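Local structure of hypothetical protein PH0250 (Pyrococcus horikoshii, 2EKD) at residues K10-R13 with V14-V18; L49-Y52 with Y53-Y56; G128-F131 with E132-V136; N156-V159 with I160-S164; I167-L170 with L171-V174. The protein is of unknown function but probably has a KaiC-like, P-loop NTPase-type fold and is built as an assembly of six chains. All coordinates share one frame; numbering follows the deposited sequence.

How the interactions relate
From the N terminus, interaction 1 closes the turn that carries the chain out of the loop after helix 5-9 into strand 17-22. Interaction 2 starts helix 51-61, just beyond strand 44-48, on the other side of the chain's centre and about 24 Å from interaction 1, centre to centre. Interactions 3, 4 and 5 follow in series; none nests or crosses. They open helix 130-141, span helix 157-163 and run along helix 165-174, and they gather on one side of the centre. His163 NE2 of interaction 4 reaches Gly128 O of interaction 3, Ile167 packs on Asn133, and Leu168 and Leu171 lie against Ile160.

Interaction 1: residues K10-R13 with V14-V18; sequences KLFR and VGETV
Glu16 reaches back across a tight turn to grip the backbone of Arg13. Its OE2 takes the Arg13 N-H at 3.0 Å, on the anti side of the carboxylate and 23° out of its plane. In return the Glu16 N donates to Arg13 O at 3.1 Å, so one residue closes the turn twice, once through its main chain and once through its side chain. CG of Glu16 lies anti to its own carbonyl carbon (chi1 -81°), and the extended chain beyond it carries OE2 to within 3.3 Å of Phe12 CA and to the edge of the Phe12 ring. The Arg13 side chain meets the carboxylate through carbon, its CG 3.7 Å from Glu16 OE2.

Two residues on, Val18 CG2 meets Phe12 CD1 at 3.8 Å and makes an off-centre CH-pi contact with the ring. Leu11 CB sits over the centre of one ring face, and Phe8 and Phe152 add edge-to-face contacts.

Further out, Ser177 and Thr176 hydrogen-bond to Glu16 OE1, so both carboxylate oxygens are held and the side chain's rotation is fixed. Val61 of the second subunit packs on Glu16. Gly15, with a positive phi of 95°, supplies the third position of a type II beta turn from Arg13 to Glu16, which leads into strand 17-22 of the central sheet.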
loop_
_atom_site.group_PDB
_atom_site.type_symbol
_atom_site.label_atom_id
_atom_site.label_comp_id
_atom_site.label_asym_id
_atom_site.label_seq_id
_atom_site.Cartn_x
_atom_site.Cartn_y
_atom_site.Cartn_z
ATOM N N LYS F 10 27.214 -17.804 -26.474
ATOM C CA LYS F 10 27.838 -16.815 -27.348
ATOM C C LYS F 10 27.124 -15.454 -27.294
ATOM O O LYS F 10 27.612 -14.446 -27.795
ATOM C CB LYS F 10 27.839 -17.370 -28.777
ATOM C CG LYS F 10 28.778 -18.569 -28.937
ATOM C CD LYS F 10 30.246 -18.202 -28.703
ATOM C CE LYS F 10 31.205 -19.287 -29.212
ATOM N NZ LYS F 10 30.984 -20.523 -28.464
ATOM N N LEU F 11 25.907 -15.447 -26.703
ATOM C CA LEU F 11 25.213 -14.173 -26.498
ATOM C C LEU F 11 25.902 -13.342 -25.414
ATOM O O LEU F 11 25.699 -12.145 -25.271
ATOM C CB LEU F 11 23.779 -14.457 -26.052
ATOM C CG LEU F 11 22.960 -15.215 -27.091
ATOM C CD1 LEU F 11 21.552 -15.532 -26.581
ATOM C CD2 LEU F 11 22.784 -14.432 -28.389
ATOM N N PHE F 12 26.700 -14.049 -24.588
ATOM C CA PHE F 12 27.386 -13.385 -23.490
ATOM C C PHE F 12 28.911 -13.478 -23.634
ATOM O O PHE F 12 29.445 -14.328 -24.334
ATOM C CB PHE F 12 26.942 -14.050 -22.186
ATOM C CG PHE F 12 25.454 -14.272 -22.194
ATOM C CD1 PHE F 12 24.600 -13.199 -21.963
ATOM C CD2 PHE F 12 24.942 -15.538 -22.419
ATOM C CE1 PHE F 12 23.226 -13.399 -21.967
ATOM C CE2 PHE F 12 23.563 -15.730 -22.425
ATOM C CZ PHE F 12 22.700 -14.663 -22.203
ATOM N N ARG F 13 29.622 -12.584 -22.959
ATOM C CA ARG F 13 31.078 -12.616 -22.997
ATOM C C ARG F 13 31.630 -12.811 -21.589
ATOM O O ARG F 13 30.972 -12.474 -20.598
ATOM C CB ARG F 13 31.628 -11.330 -23.616
ATOM C CG ARG F 13 31.320 -10.070 -22.858
ATOM C CD ARG F 13 31.755 -8.869 -23.677
ATOM N NE ARG F 13 33.151 -8.974 -24.094
ATOM C CZ ARG F 13 33.755 -8.115 -24.910
ATOM N NH1 ARG F 13 33.083 -7.081 -25.400
ATOM N NH2 ARG F 13 35.029 -8.291 -25.239
ATOM N N VAL F 14 32.832 -13.375 -21.506
ATOM C CA VAL F 14 33.458 -13.631 -20.221
ATOM C C VAL F 14 33.468 -12.402 -19.336
ATOM O O VAL F 14 33.677 -11.282 -19.807
ATOM C CB VAL F 14 34.908 -14.140 -20.384
ATOM C CG1 VAL F 14 34.903 -15.483 -21.068
ATOM C CG2 VAL F 14 35.730 -13.142 -21.179
ATOM N N GLY F 15 33.233 -12.625 -18.046
ATOM C CA GLY F 15 33.225 -11.532 -17.094
ATOM C C GLY F 15 31.832 -10.983 -16.848
ATOM O O GLY F 15 31.632 -10.202 -15.915
ATOM N N GLU F 16 30.867 -11.378 -17.676
ATOM C CA GLU F 16 29.504 -10.889 -17.498
ATOM C C GLU F 16 28.771 -11.521 -16.327
ATOM O O GLU F 16 29.048 -12.654 -15.925
ATOM C CB GLU F 16 28.644 -11.126 -18.744
ATOM C CG GLU F 16 28.806 -10.106 -19.858
ATOM C CD GLU F 16 27.595 -10.058 -20.787
ATOM O OE1 GLU F 16 26.506 -9.622 -20.339
ATOM O OE2 GLU F 16 27.725 -10.458 -21.961
ATOM N N THR F 17 27.833 -10.763 -15.778
ATOM C CA THR F 17 26.978 -11.259 -14.718
ATOM C C THR F 17 25.594 -11.131 -15.341
ATOM O O THR F 17 25.136 -10.030 -15.654
ATOM C CB THR F 17 27.072 -10.422 -13.438
ATOM O OG1 THR F 17 28.374 -10.593 -12.862
ATOM C CG2 THR F 17 26.019 -10.882 -12.431
ATOM N N VAL F 18 24.952 -12.271 -15.551
ATOM C CA VAL F 18 23.641 -12.312 -16.168
ATOM C C VAL F 18 22.551 -12.643 -15.161
ATOM O O VAL F 18 22.593 -13.675 -14.491
ATOM C CB VAL F 18 23.607 -13.363 -17.300
ATOM C CG1 VAL F 18 22.335 -13.229 -18.098
ATOM C CG2 VAL F 18 24.833 -13.207 -18.193
#

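Interaction 2: residues L49-Y52 with Y53-Y56; sequences LDTY and YEFY
Tyr56 N donates to Tyr52 O at 2.8 Å and Phe55 N to Thr51 O at 3.0 Å, two i to i+4 bonds in the first turns of helix 51-61, which follows strand 44-48 of the central, mainly parallel sheet. The bond before them, Glu54 N to Asp50 O, is weak at 3.5 Å. Asp50 holds the N-cap position but makes no capping bond with its side chain; the carboxylate turns to Lys76, in a salt bridge, and to the backbone N-H groups of Thr80 and Lys81.

Glu54 folds its CG over the first turn, 3.4 Å from Asp50 O. Its OE1 forms a salt bridge with Lys123, which also hydrogen-bonds Thr51 OG1 alongside Ile48 O, and its OE2 hydrogen-bonds Ser141 of the third subunit. Tyr52 and Tyr56 send their hydroxyls to Leu69 O and Glu70 OE2, and the Tyr53 ring takes a cation-pi contact from Lys81.

The packing rests on Thr51 and Phe55, whose side chains lie alongside each other, pointing the same way. With the methyl anti to the backbone N of Thr51 and OG1 at chi1 -57°, Thr51 CG2 comes to 3.6 Å from Phe55 CE1.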
loop_
_atom_site.group_PDB
_atom_site.type_symbol
_atom_site.label_atom_id
_atom_site.label_comp_id
_atom_site.label_asym_id
_atom_site.label_seq_id
_atom_site.Cartn_x
_atom_site.Cartn_y
_atom_site.Cartn_z
ATOM N N LEU F 49 21.519 -21.990 -0.042
ATOM C CA LEU F 49 20.445 -22.580 0.747
ATOM C C LEU F 49 19.701 -23.743 0.099
ATOM O O LEU F 49 18.474 -23.747 0.029
ATOM C CB LEU F 49 19.462 -21.478 1.153
ATOM C CG LEU F 49 20.075 -20.493 2.159
ATOM C CD1 LEU F 49 19.216 -19.240 2.294
ATOM C CD2 LEU F 49 20.236 -21.206 3.508
ATOM N N ASP F 50 20.458 -24.732 -0.366
ATOM C CA ASP F 50 19.899 -25.934 -0.989
ATOM C C ASP F 50 18.948 -25.735 -2.170
ATOM O O ASP F 50 18.090 -26.586 -2.425
ATOM C CB ASP F 50 19.189 -26.798 0.063
ATOM C CG ASP F 50 20.128 -27.278 1.159
ATOM O OD1 ASP F 50 21.308 -27.569 0.859
ATOM O OD2 ASP F 50 19.676 -27.378 2.320
ATOM N N THR F 51 19.100 -24.633 -2.900
ATOM C CA THR F 51 18.238 -24.391 -4.046
ATOM C C THR F 51 18.552 -25.375 -5.181
ATOM O O THR F 51 17.665 -25.754 -5.945
ATOM C CB THR F 51 18.388 -22.936 -4.549
ATOM O OG1 THR F 51 18.094 -22.039 -3.469
ATOM C CG2 THR F 51 17.432 -22.658 -5.710
ATOM N N TYR F 52 19.809 -25.804 -5.278
ATOM C CA TYR F 52 20.197 -26.747 -6.322
ATOM C C TYR F 52 19.435 -28.057 -6.126
ATOM O O TYR F 52 18.927 -28.643 -7.084
ATOM C CB TYR F 52 21.711 -26.978 -6.293
ATOM C CG TYR F 52 22.250 -27.723 -7.498
ATOM C CD1 TYR F 52 21.716 -27.511 -8.769
ATOM C CD2 TYR F 52 23.338 -28.594 -7.376
ATOM C CE1 TYR F 52 22.254 -28.140 -9.890
ATOM C CE2 TYR F 52 23.885 -29.231 -8.493
ATOM C CZ TYR F 52 23.340 -28.994 -9.747
ATOM O OH TYR F 52 23.898 -29.579 -10.860
ATOM N N TYR F 53 19.335 -28.501 -4.878
ATOM C CA TYR F 53 18.594 -29.717 -4.564
ATOM C C TYR F 53 17.147 -29.607 -5.074
ATOM O O TYR F 53 16.607 -30.564 -5.631
ATOM C CB TYR F 53 18.584 -29.961 -3.048
ATOM C CG TYR F 53 17.618 -31.048 -2.617
ATOM C CD1 TYR F 53 17.912 -32.398 -2.826
ATOM C CD2 TYR F 53 16.383 -30.723 -2.051
ATOM C CE1 TYR F 53 16.997 -33.398 -2.487
ATOM C CE2 TYR F 53 15.460 -31.715 -1.710
ATOM C CZ TYR F 53 15.771 -33.048 -1.936
ATOM O OH TYR F 53 14.834 -34.023 -1.660
ATOM N N GLU F 54 16.523 -28.443 -4.882
ATOM C CA GLU F 54 15.138 -28.235 -5.329
ATOM C C GLU F 54 15.023 -28.302 -6.854
ATOM O O GLU F 54 14.089 -28.912 -7.380
ATOM C CB GLU F 54 14.601 -26.890 -4.819
ATOM C CG GLU F 54 14.798 -26.674 -3.320
ATOM C CD GLU F 54 14.219 -25.358 -2.808
ATOM O OE1 GLU F 54 14.253 -24.349 -3.541
ATOM O OE2 GLU F 54 13.742 -25.330 -1.654
ATOM N N PHE F 55 15.963 -27.679 -7.565
ATOM C CA PHE F 55 15.952 -27.715 -9.034
ATOM C C PHE F 55 16.168 -29.149 -9.501
ATOM O O PHE F 55 15.498 -29.638 -10.415
ATOM C CB PHE F 55 17.063 -26.830 -9.617
ATOM C CG PHE F 55 16.674 -25.385 -9.790
ATOM C CD1 PHE F 55 16.171 -24.650 -8.727
ATOM C CD2 PHE F 55 16.839 -24.754 -11.019
ATOM C CE1 PHE F 55 15.838 -23.303 -8.883
ATOM C CE2 PHE F 55 16.509 -23.411 -11.184
ATOM C CZ PHE F 55 16.007 -22.685 -10.110
ATOM N N TYR F 56 17.117 -29.816 -8.856
ATOM C CA TYR F 56 17.459 -31.202 -9.161
ATOM C C TYR F 56 16.258 -32.134 -8.993
ATOM O O TYR F 56 15.950 -32.928 -9.876
ATOM C CB TYR F 56 18.589 -31.646 -8.232
ATOM C CG TYR F 56 18.922 -33.114 -8.281
ATOM C CD1 TYR F 56 19.780 -33.622 -9.252
ATOM C CD2 TYR F 56 18.405 -33.991 -7.329
ATOM C CE1 TYR F 56 20.124 -34.964 -9.270
ATOM C CE2 TYR F 56 18.737 -35.337 -7.338
ATOM C CZ TYR F 56 19.601 -35.819 -8.310
ATOM O OH TYR F 56 19.948 -37.150 -8.311
#

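Interaction 3: residues G128-F131 with E132-V136; sequences GNTF and ENINV
Over one face of the Phe131 ring sits the amide nitrogen of Asn135, its ND2 3.6 Å from Phe131 CE2, with the amide plane nearly upright on the ring at 81°. The other pair of flat groups, the Asn129 amide and the Glu132 carboxylate, stands 36° apart and forms a capping box at the start of helix 130-141. Asn129 OD1 takes the Glu132 N-H at 2.9 Å, almost straight out from its C=O bond. Glu132 OE1 answers with its anti lone pair, accepting from Asn129 N, also at 2.9 Å. Asn129 can do this because its CG is tucked between the backbone N and the carbonyl carbon (chi1 55°), which swings OD1 over the first turn.

Gly128 lies hard against the box, its CA 3.2 Å from Glu132 OE1. Asn133 continues the helix by giving its N-H to Asn129 O, while its ND2 bonds Ile125 O and reaches Gly128 O weakly. At the subunit interface Phe131 and Ile134 pack on Leu127 of the second subunit. A water joins Thr130 OG1 to Asn133, donating to Asn133 OD1 at 3.0 Å.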
loop_
_atom_site.group_PDB
_atom_site.type_symbol
_atom_site.label_atom_id
_atom_site.label_comp_id
_atom_site.label_asym_id
_atom_site.label_seq_id
_atom_site.Cartn_x
_atom_site.Cartn_y
_atom_site.Cartn_z
ATOM N N GLY F 128 16.666 -11.011 4.642
ATOM C CA GLY F 128 17.268 -9.841 5.249
ATOM C C GLY F 128 16.537 -8.521 5.119
ATOM O O GLY F 128 15.594 -8.377 4.329
ATOM N N ASN F 129 16.975 -7.551 5.915
ATOM C CA ASN F 129 16.390 -6.223 5.873
ATOM C C ASN F 129 17.070 -5.425 4.750
ATOM O O ASN F 129 17.880 -5.964 3.997
ATOM C CB ASN F 129 16.552 -5.515 7.229
ATOM C CG ASN F 129 17.992 -5.458 7.699
ATOM O OD1 ASN F 129 18.925 -5.402 6.889
ATOM N ND2 ASN F 129 18.183 -5.449 9.018
ATOM N N THR F 130 16.743 -4.147 4.635
ATOM C CA THR F 130 17.315 -3.319 3.586
ATOM C C THR F 130 18.842 -3.277 3.609
ATOM O O THR F 130 19.491 -3.392 2.561
ATOM C CB THR F 130 16.766 -1.886 3.675
ATOM O OG1 THR F 130 15.341 -1.928 3.567
ATOM C CG2 THR F 130 17.324 -1.019 2.556
ATOM N N PHE F 131 19.412 -3.113 4.800
ATOM C CA PHE F 131 20.862 -3.047 4.960
ATOM C C PHE F 131 21.549 -4.339 4.532
ATOM O O PHE F 131 22.582 -4.303 3.868
ATOM C CB PHE F 131 21.222 -2.741 6.416
ATOM C CG PHE F 131 22.700 -2.622 6.663
ATOM C CD1 PHE F 131 23.410 -1.517 6.200
ATOM C CD2 PHE F 131 23.385 -3.616 7.351
ATOM C CE1 PHE F 131 24.781 -1.404 6.417
ATOM C CE2 PHE F 131 24.760 -3.513 7.575
ATOM C CZ PHE F 131 25.457 -2.404 7.105
ATOM N N GLU F 132 20.981 -5.478 4.914
ATOM C CA GLU F 132 21.564 -6.765 4.548
ATOM C C GLU F 132 21.358 -7.034 3.056
ATOM O O GLU F 132 22.202 -7.654 2.408
ATOM C CB GLU F 132 20.950 -7.883 5.403
ATOM C CG GLU F 132 21.220 -7.689 6.893
ATOM C CD GLU F 132 20.362 -8.563 7.808
ATOM O OE1 GLU F 132 19.130 -8.671 7.589
ATOM O OE2 GLU F 132 20.926 -9.128 8.775
ATOM N N ASN F 133 20.242 -6.557 2.514
ATOM C CA ASN F 133 19.945 -6.729 1.091
ATOM C C ASN F 133 21.007 -6.003 0.271
ATOM O O ASN F 133 21.536 -6.538 -0.705
ATOM C CB ASN F 133 18.562 -6.154 0.755
ATOM C CG ASN F 133 17.414 -7.024 1.267
ATOM O OD1 ASN F 133 16.258 -6.611 1.229
ATOM N ND2 ASN F 133 17.728 -8.230 1.735
ATOM N N ILE F 134 21.315 -4.775 0.668
ATOM C CA ILE F 134 22.322 -3.992 -0.030
ATOM C C ILE F 134 23.663 -4.748 -0.038
ATOM O O ILE F 134 24.398 -4.710 -1.026
ATOM C CB ILE F 134 22.474 -2.596 0.634
ATOM C CG1 ILE F 134 21.254 -1.743 0.291
ATOM C CG2 ILE F 134 23.742 -1.909 0.164
ATOM C CD1 ILE F 134 21.041 -0.567 1.216
ATOM N N ASN F 135 23.980 -5.438 1.052
ATOM C CA ASN F 135 25.230 -6.194 1.097
ATOM C C ASN F 135 25.174 -7.362 0.117
ATOM O O ASN F 135 26.185 -7.731 -0.476
ATOM C CB ASN F 135 25.524 -6.698 2.514
ATOM C CG ASN F 135 25.939 -5.577 3.448
ATOM O OD1 ASN F 135 26.670 -4.667 3.049
ATOM N ND2 ASN F 135 25.482 -5.637 4.700
ATOM N N VAL F 136 23.989 -7.936 -0.060
ATOM C CA VAL F 136 23.828 -9.037 -1.003
ATOM C C VAL F 136 24.102 -8.508 -2.410
ATOM O O VAL F 136 24.803 -9.146 -3.201
ATOM C CB VAL F 136 22.400 -9.630 -0.959
ATOM C CG1 VAL F 136 22.214 -10.615 -2.114
ATOM C CG2 VAL F 136 22.172 -10.338 0.379
HETATM O O HOH W 1 14.304 -4.721 2.502
#

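Interaction 4: residues N156-V159 with I160-S164; sequences NRNV and IEKHS
Arg157 O takes the Glu161 N-H at 2.8 Å and 170°, a nearly straight bond in helix 157-163, the short helix that follows strand 149-156 of the central sheet. Lys162 N repeats it on Asn158 O at 2.8 Å, though the donor is tilted 30° from the carbonyl plane. By His163 the helix is ending, and its N-H comes to Val159 O from above the carbonyl plane. At the start Asn156 is the N-cap: its OD1 accepts a weak bond from Val159 N, while its ND2 is held by Glu173 of the third subunit.

One turn apart, the side chains of Arg157 and Glu161 run alongside each other, with guanidinium and carboxylate planes only 18° apart. NH1 makes a weak, long salt bridge to OE1, and Ser165 holds the other carboxylate oxygen. Asn158 ND2 bonds Asp169 of the third subunit, and Val159 packs there on Leu170, so this side of the helix forms part of the subunit interface. The side chains of Asn158 and Lys162 also lie side by side, but touch only through carbon: the Lys162 chain, extended through chi3, lays Lys162 CE 3.8 Å from Asn158 CB.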
loop_
_atom_site.group_PDB
_atom_site.type_symbol
_atom_site.label_atom_id
_atom_site.label_comp_id
_atom_site.label_asym_id
_atom_site.label_seq_id
_atom_site.Cartn_x
_atom_site.Cartn_y
_atom_site.Cartn_z
ATOM N N ASN F 156 14.019 -15.588 -8.493
ATOM C CA ASN F 156 12.572 -15.547 -8.588
ATOM C C ASN F 156 12.262 -14.060 -8.408
ATOM O O ASN F 156 12.281 -13.543 -7.296
ATOM C CB ASN F 156 11.932 -16.368 -7.472
ATOM C CG ASN F 156 10.432 -16.435 -7.599
ATOM O OD1 ASN F 156 9.783 -15.422 -7.830
ATOM N ND2 ASN F 156 9.868 -17.630 -7.437
ATOM N N ARG F 157 12.004 -13.388 -9.523
ATOM C CA ARG F 157 11.733 -11.952 -9.565
ATOM C C ARG F 157 10.680 -11.425 -8.589
ATOM O O ARG F 157 10.928 -10.457 -7.875
ATOM C CB ARG F 157 11.345 -11.549 -10.991
ATOM C CG ARG F 157 11.113 -10.059 -11.163
ATOM C CD ARG F 157 10.442 -9.748 -12.485
ATOM N NE ARG F 157 10.548 -8.330 -12.812
ATOM C CZ ARG F 157 9.961 -7.354 -12.125
ATOM N NH1 ARG F 157 9.214 -7.632 -11.064
ATOM N NH2 ARG F 157 10.134 -6.091 -12.499
ATOM N N ASN F 158 9.512 -12.056 -8.565
ATOM C CA ASN F 158 8.426 -11.635 -7.687
ATOM C C ASN F 158 8.794 -11.661 -6.213
ATOM O O ASN F 158 8.363 -10.797 -5.447
ATOM C CB ASN F 158 7.185 -12.499 -7.915
ATOM C CG ASN F 158 6.596 -12.314 -9.299
ATOM O OD1 ASN F 158 6.705 -11.238 -9.892
ATOM N ND2 ASN F 158 5.952 -13.358 -9.816
ATOM N N VAL F 159 9.573 -12.658 -5.812
ATOM C CA VAL F 159 10.003 -12.761 -4.432
ATOM C C VAL F 159 10.826 -11.531 -4.047
ATOM O O VAL F 159 10.635 -10.972 -2.970
ATOM C CB VAL F 159 10.848 -14.032 -4.205
ATOM C CG1 VAL F 159 11.537 -13.970 -2.856
ATOM C CG2 VAL F 159 9.960 -15.262 -4.278
ATOM N N ILE F 160 11.740 -11.104 -4.919
ATOM C CA ILE F 160 12.560 -9.929 -4.618
ATOM C C ILE F 160 11.725 -8.653 -4.763
ATOM O O ILE F 160 11.740 -7.779 -3.898
ATOM C CB ILE F 160 13.785 -9.814 -5.566
ATOM C CG1 ILE F 160 14.686 -11.045 -5.428
ATOM C CG2 ILE F 160 14.561 -8.555 -5.242
ATOM C CD1 ILE F 160 15.893 -11.033 -6.362
ATOM N N GLU F 161 10.991 -8.564 -5.865
ATOM C CA GLU F 161 10.147 -7.408 -6.151
ATOM C C GLU F 161 9.160 -7.100 -5.021
ATOM O O GLU F 161 9.059 -5.959 -4.567
ATOM C CB GLU F 161 9.401 -7.655 -7.466
ATOM C CG GLU F 161 8.231 -6.724 -7.769
ATOM C CD GLU F 161 8.649 -5.296 -8.038
ATOM O OE1 GLU F 161 9.644 -5.093 -8.768
ATOM O OE2 GLU F 161 7.969 -4.374 -7.534
ATOM N N LYS F 162 8.450 -8.121 -4.554
ATOM C CA LYS F 162 7.464 -7.939 -3.494
ATOM C C LYS F 162 8.064 -7.750 -2.099
ATOM O O LYS F 162 7.424 -7.172 -1.222
ATOM C CB LYS F 162 6.477 -9.110 -3.512
ATOM C CG LYS F 162 5.797 -9.269 -4.872
ATOM C CD LYS F 162 4.880 -10.476 -4.923
ATOM C CE LYS F 162 4.269 -10.661 -6.311
ATOM N NZ LYS F 162 3.590 -9.424 -6.807
ATOM N N HIS F 163 9.286 -8.232 -1.888
ATOM C CA HIS F 163 9.947 -8.067 -0.595
ATOM C C HIS F 163 10.540 -6.659 -0.524
ATOM O O HIS F 163 10.369 -5.954 0.468
ATOM C CB HIS F 163 11.066 -9.094 -0.424
ATOM C CG HIS F 163 11.875 -8.901 0.821
ATOM N ND1 HIS F 163 11.366 -9.120 2.084
ATOM C CD2 HIS F 163 13.164 -8.521 0.994
ATOM C CE1 HIS F 163 12.306 -8.888 2.983
ATOM N NE2 HIS F 163 13.408 -8.524 2.347
ATOM N N SER F 164 11.249 -6.265 -1.580
ATOM C CA SER F 164 11.852 -4.940 -1.660
ATOM C C SER F 164 12.099 -4.528 -3.105
ATOM O O SER F 164 13.124 -4.865 -3.700
ATOM C CB SER F 164 13.170 -4.889 -0.896
ATOM O OG SER F 164 13.726 -3.589 -0.993
#

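Interaction 5: residues I167-L170 with L171-V174; sequences ILDL and LEEV
Leu168 and Glu172 meet one turn apart on helix 165-174, which packs beside helix 157-163 and leads to strand 177-182. The tight part is the backbone and its aliphatic flank. Leu171 N donates to Ile167 O and Glu172 N to Leu168 O, both at 2.9 Å, while Glu173 N shares itself weakly between Asp169 O and Leu170 O. Glu172 CG lies 3.2 Å from Leu168 O. Ile167 and Leu171 turn to helix 121-127, and Leu168 fits against Arg157, Ile160 and Glu161.

The looser part is the acidic side. Asp169 OD1 and Glu172 OE1 stand 4.4 Å apart, and two waters bridge them. One donates to both oxygens; the other makes weaker bonds to both, which probably screens the like charges. Each carboxylate also has a cationic partner: Asp169 a salt bridge to Lys162 of the second subunit, Glu172 one to Lys189, which would be expected to ease the repulsion.

Glu173 is drawn to the same interface, its OE2 hydrogen-bonded to Tyr22 of the second subunit. Its chain is stretched out, CG opposite the backbone N (chi1 -174°), and crosses Leu170 at an angle. Glu173 OE1 comes to 4.1 Å from Leu170 CD2.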
loop_
_atom_site.group_PDB
_atom_site.type_symbol
_atom_site.label_atom_id
_atom_site.label_comp_id
_atom_site.label_asym_id
_atom_site.label_seq_id
_atom_site.Cartn_x
_atom_site.Cartn_y
_atom_site.Cartn_z
ATOM N N ILE F 167 15.500 -3.014 -4.068
ATOM C CA ILE F 167 16.564 -3.998 -4.185
ATOM C C ILE F 167 16.613 -4.628 -5.577
ATOM O O ILE F 167 17.692 -4.849 -6.128
ATOM C CB ILE F 167 16.399 -5.105 -3.129
ATOM C CG1 ILE F 167 16.515 -4.492 -1.732
ATOM C CG2 ILE F 167 17.437 -6.199 -3.348
ATOM C CD1 ILE F 167 17.868 -3.855 -1.453
ATOM N N LEU F 168 15.447 -4.921 -6.145
ATOM C CA LEU F 168 15.408 -5.510 -7.472
ATOM C C LEU F 168 16.037 -4.546 -8.482
ATOM O O LEU F 168 16.852 -4.948 -9.309
ATOM C CB LEU F 168 13.967 -5.831 -7.879
ATOM C CG LEU F 168 13.828 -6.451 -9.274
ATOM C CD1 LEU F 168 14.657 -7.743 -9.351
ATOM C CD2 LEU F 168 12.348 -6.749 -9.558
ATOM N N ASP F 169 15.658 -3.275 -8.406
ATOM C CA ASP F 169 16.195 -2.268 -9.315
ATOM C C ASP F 169 17.710 -2.123 -9.169
ATOM O O ASP F 169 18.416 -1.901 -10.147
ATOM C CB ASP F 169 15.523 -0.914 -9.067
ATOM C CG ASP F 169 14.143 -0.825 -9.692
ATOM O OD1 ASP F 169 14.060 -0.767 -10.944
ATOM O OD2 ASP F 169 13.145 -0.817 -8.933
ATOM N N LEU F 170 18.202 -2.226 -7.939
ATOM C CA LEU F 170 19.630 -2.122 -7.695
ATOM C C LEU F 170 20.338 -3.317 -8.329
ATOM O O LEU F 170 21.400 -3.172 -8.926
ATOM C CB LEU F 170 19.928 -2.107 -6.194
ATOM C CG LEU F 170 20.150 -0.794 -5.448
ATOM C CD1 LEU F 170 20.909 -1.128 -4.168
ATOM C CD2 LEU F 170 20.962 0.196 -6.279
ATOM N N LEU F 171 19.735 -4.495 -8.182
ATOM C CA LEU F 171 20.285 -5.733 -8.726
ATOM C C LEU F 171 20.364 -5.685 -10.251
ATOM O O LEU F 171 21.377 -6.073 -10.842
ATOM C CB LEU F 171 19.412 -6.923 -8.320
ATOM C CG LEU F 171 20.049 -8.146 -7.662
ATOM C CD1 LEU F 171 19.013 -9.258 -7.619
ATOM C CD2 LEU F 171 21.287 -8.599 -8.427
ATOM N N GLU F 172 19.283 -5.234 -10.885
ATOM C CA GLU F 172 19.243 -5.152 -12.340
ATOM C C GLU F 172 20.269 -4.140 -12.837
ATOM O O GLU F 172 20.774 -4.254 -13.954
ATOM C CB GLU F 172 17.838 -4.764 -12.822
ATOM C CG GLU F 172 16.740 -5.742 -12.385
ATOM C CD GLU F 172 15.424 -5.537 -13.126
ATOM O OE1 GLU F 172 15.013 -4.375 -13.328
ATOM O OE2 GLU F 172 14.787 -6.543 -13.496
ATOM N N GLU F 173 20.590 -3.166 -11.993
ATOM C CA GLU F 173 21.559 -2.137 -12.346
ATOM C C GLU F 173 23.005 -2.650 -12.409
ATOM O O GLU F 173 23.733 -2.350 -13.353
ATOM C CB GLU F 173 21.489 -0.980 -11.340
ATOM C CG GLU F 173 22.364 0.213 -11.718
ATOM C CD GLU F 173 22.383 1.320 -10.663
ATOM O OE1 GLU F 173 21.322 1.629 -10.070
ATOM O OE2 GLU F 173 23.468 1.900 -10.444
ATOM N N VAL F 174 23.415 -3.424 -11.405
ATOM C CA VAL F 174 24.784 -3.919 -11.340
ATOM C C VAL F 174 25.163 -5.037 -12.297
ATOM O O VAL F 174 26.349 -5.237 -12.567
ATOM C CB VAL F 174 25.148 -4.362 -9.907
ATOM C CG1 VAL F 174 24.935 -3.200 -8.940
ATOM C CG2 VAL F 174 24.316 -5.566 -9.503
HETATM O O HOH W 2 15.115 -1.470 -13.989
HETATM O O HOH W 3 12.716 -3.380 -11.111
#